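Hypothetical 39.9 kDa protein (Saccharomyces cerevisiae, PDB 2GA8) is an ATP-dependent P-loop kinase that could be involved in assembly of the endoplasmic reticulum membrane. Local coordinates at residues Ile158-Gly163 with Ile264-Tyr269. Numbering follows the deposited sequence.
Sequences IVPMDG and ILEGLY
Met161 extends its side chain to Leu268 and Tyr269, meeting that of Tyr269 at about a right angle. With CG anti to the backbone N (chi1 -163°) and a bend at chi3, CE comes obliquely to Tyr269 CD2 at 3.5 Å, while Tyr269 N gives Met161 SD a weak hydrogen bond (3.6 Å). Replacing Met161 by an alanine is likely to open a gap beside the tyrosine ring and leave the Tyr269 amide without its weak sulfur partner. The two strands run parallel, joined by Val159 N to Ile264 O (2.7 Å), Glu266 N to Val159 O (3.2 Å) and Met161 N to Glu266 O (3.0 Å). Val159 and Leu265 lie side by side on one face. On the other, Glu266, bent at chi2 (98°), crosses Pro160 obliquely, OE2 lying 3.5 Å from Pro160 CB. The carboxylate planes of Glu266 and Asp162 are 61° apart, with Asp162 OD2 4.0 Å from Glu266 OE2. Strand 156-160 is an edge strand of the five-stranded parallel sheet, with 262-267 between it and 25-30; helix 192-206 covers Val159 and Leu265, whereas Ile264 and Glu266 pack on helix 37-43, which carries Lys37, assigned by similarity to the ATP-binding P-loop.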
# COMPACT_ATOMS: atom_id res chain seq x y z
N ILE A 158 -1.85 -1.26 -7.64
CA ILE A 158 -2.08 -1.72 -6.27
C ILE A 158 -0.86 -1.45 -5.42
O ILE A 158 0.27 -1.44 -5.91
CB ILE A 158 -2.38 -3.24 -6.21
CG1 ILE A 158 -1.24 -4.02 -6.88
CG2 ILE A 158 -3.72 -3.55 -6.89
CD1 ILE A 158 -1.38 -5.53 -6.75
N VAL A 159 -1.09 -1.22 -4.13
CA VAL A 159 0.01 -1.01 -3.20
C VAL A 159 -0.21 -1.99 -2.06
O VAL A 159 -1.04 -1.77 -1.18
CB VAL A 159 0.02 0.43 -2.61
CG1 VAL A 159 1.05 0.51 -1.48
CG2 VAL A 159 0.37 1.43 -3.70
N PRO A 160 0.49 -3.13 -2.10
CA PRO A 160 0.32 -4.10 -1.01
C PRO A 160 1.13 -3.60 0.18
O PRO A 160 2.20 -3.02 0.02
CB PRO A 160 0.91 -5.39 -1.60
CG PRO A 160 0.77 -5.19 -3.09
CD PRO A 160 1.18 -3.75 -3.24
N MET A 161 0.61 -3.83 1.38
CA MET A 161 1.30 -3.40 2.59
C MET A 161 2.50 -4.31 2.86
O MET A 161 3.44 -3.95 3.57
CB MET A 161 0.32 -3.45 3.76
CG MET A 161 0.72 -2.68 4.99
SD MET A 161 -0.54 -2.87 6.26
CE MET A 161 0.05 -4.27 7.07
N ASP A 162 2.47 -5.50 2.27
CA ASP A 162 3.52 -6.52 2.43
C ASP A 162 4.95 -6.06 2.19
O ASP A 162 5.87 -6.53 2.85
CB ASP A 162 3.23 -7.70 1.50
CG ASP A 162 1.90 -8.35 1.79
OD1 ASP A 162 1.81 -9.13 2.77
OD2 ASP A 162 0.94 -8.07 1.05
N GLY A 163 5.14 -5.15 1.24
CA GLY A 163 6.47 -4.66 0.94
C GLY A 163 7.07 -3.85 2.07
O GLY A 163 8.26 -3.56 2.07
N ILE A 264 -4.92 1.42 -5.29
CA ILE A 264 -5.63 0.49 -4.43
C ILE A 264 -4.65 -0.05 -3.39
O ILE A 264 -3.76 -0.81 -3.72
CB ILE A 264 -6.21 -0.68 -5.26
CG1 ILE A 264 -7.18 -0.12 -6.31
CG2 ILE A 264 -6.91 -1.67 -4.35
CD1 ILE A 264 -7.44 -1.08 -7.47
N LEU A 265 -4.82 0.38 -2.15
CA LEU A 265 -3.95 -0.06 -1.07
C LEU A 265 -4.66 -1.16 -0.29
O LEU A 265 -5.79 -0.97 0.15
CB LEU A 265 -3.63 1.11 -0.14
CG LEU A 265 -2.96 2.31 -0.81
CD1 LEU A 265 -4.01 3.33 -1.21
CD2 LEU A 265 -1.95 2.93 0.14
N GLU A 266 -4.00 -2.31 -0.15
CA GLU A 266 -4.59 -3.42 0.58
C GLU A 266 -3.64 -3.87 1.67
O GLU A 266 -2.42 -3.90 1.46
CB GLU A 266 -4.90 -4.59 -0.37
CG GLU A 266 -3.69 -5.11 -1.14
CD GLU A 266 -3.06 -6.34 -0.51
OE1 GLU A 266 -3.39 -6.68 0.65
OE2 GLU A 266 -2.23 -6.97 -1.19
N GLY A 267 -4.18 -4.20 2.83
CA GLY A 267 -3.34 -4.64 3.92
C GLY A 267 -4.09 -4.91 5.20
O GLY A 267 -5.29 -4.62 5.33
N LEU A 268 -3.38 -5.48 6.16
CA LEU A 268 -3.95 -5.83 7.45
C LEU A 268 -4.28 -4.65 8.36
O LEU A 268 -5.31 -4.64 9.03
CB LEU A 268 -2.97 -6.72 8.22
CG LEU A 268 -2.53 -8.07 7.64
CD1 LEU A 268 -1.28 -8.53 8.38
CD2 LEU A 268 -3.66 -9.08 7.79
N TYR A 269 -3.39 -3.67 8.37
CA TYR A 269 -3.51 -2.56 9.30
C TYR A 269 -3.83 -1.16 8.81
O TYR A 269 -3.59 -0.18 9.53
CB TYR A 269 -2.23 -2.54 10.15
CG TYR A 269 -1.93 -3.92 10.73
CD1 TYR A 269 -2.88 -4.58 11.51
CD2 TYR A 269 -0.73 -4.57 10.46
CE1 TYR A 269 -2.64 -5.85 12.01
CE2 TYR A 269 -0.48 -5.86 10.96
CZ TYR A 269 -1.45 -6.49 11.73
OH TYR A 269 -1.24 -7.76 12.22
O HOH W 1 -1.28 -1.10 1.50
O HOH W 2 -0.69 -6.48 2.08
O HOH W 3 -0.51 -8.92 -0.68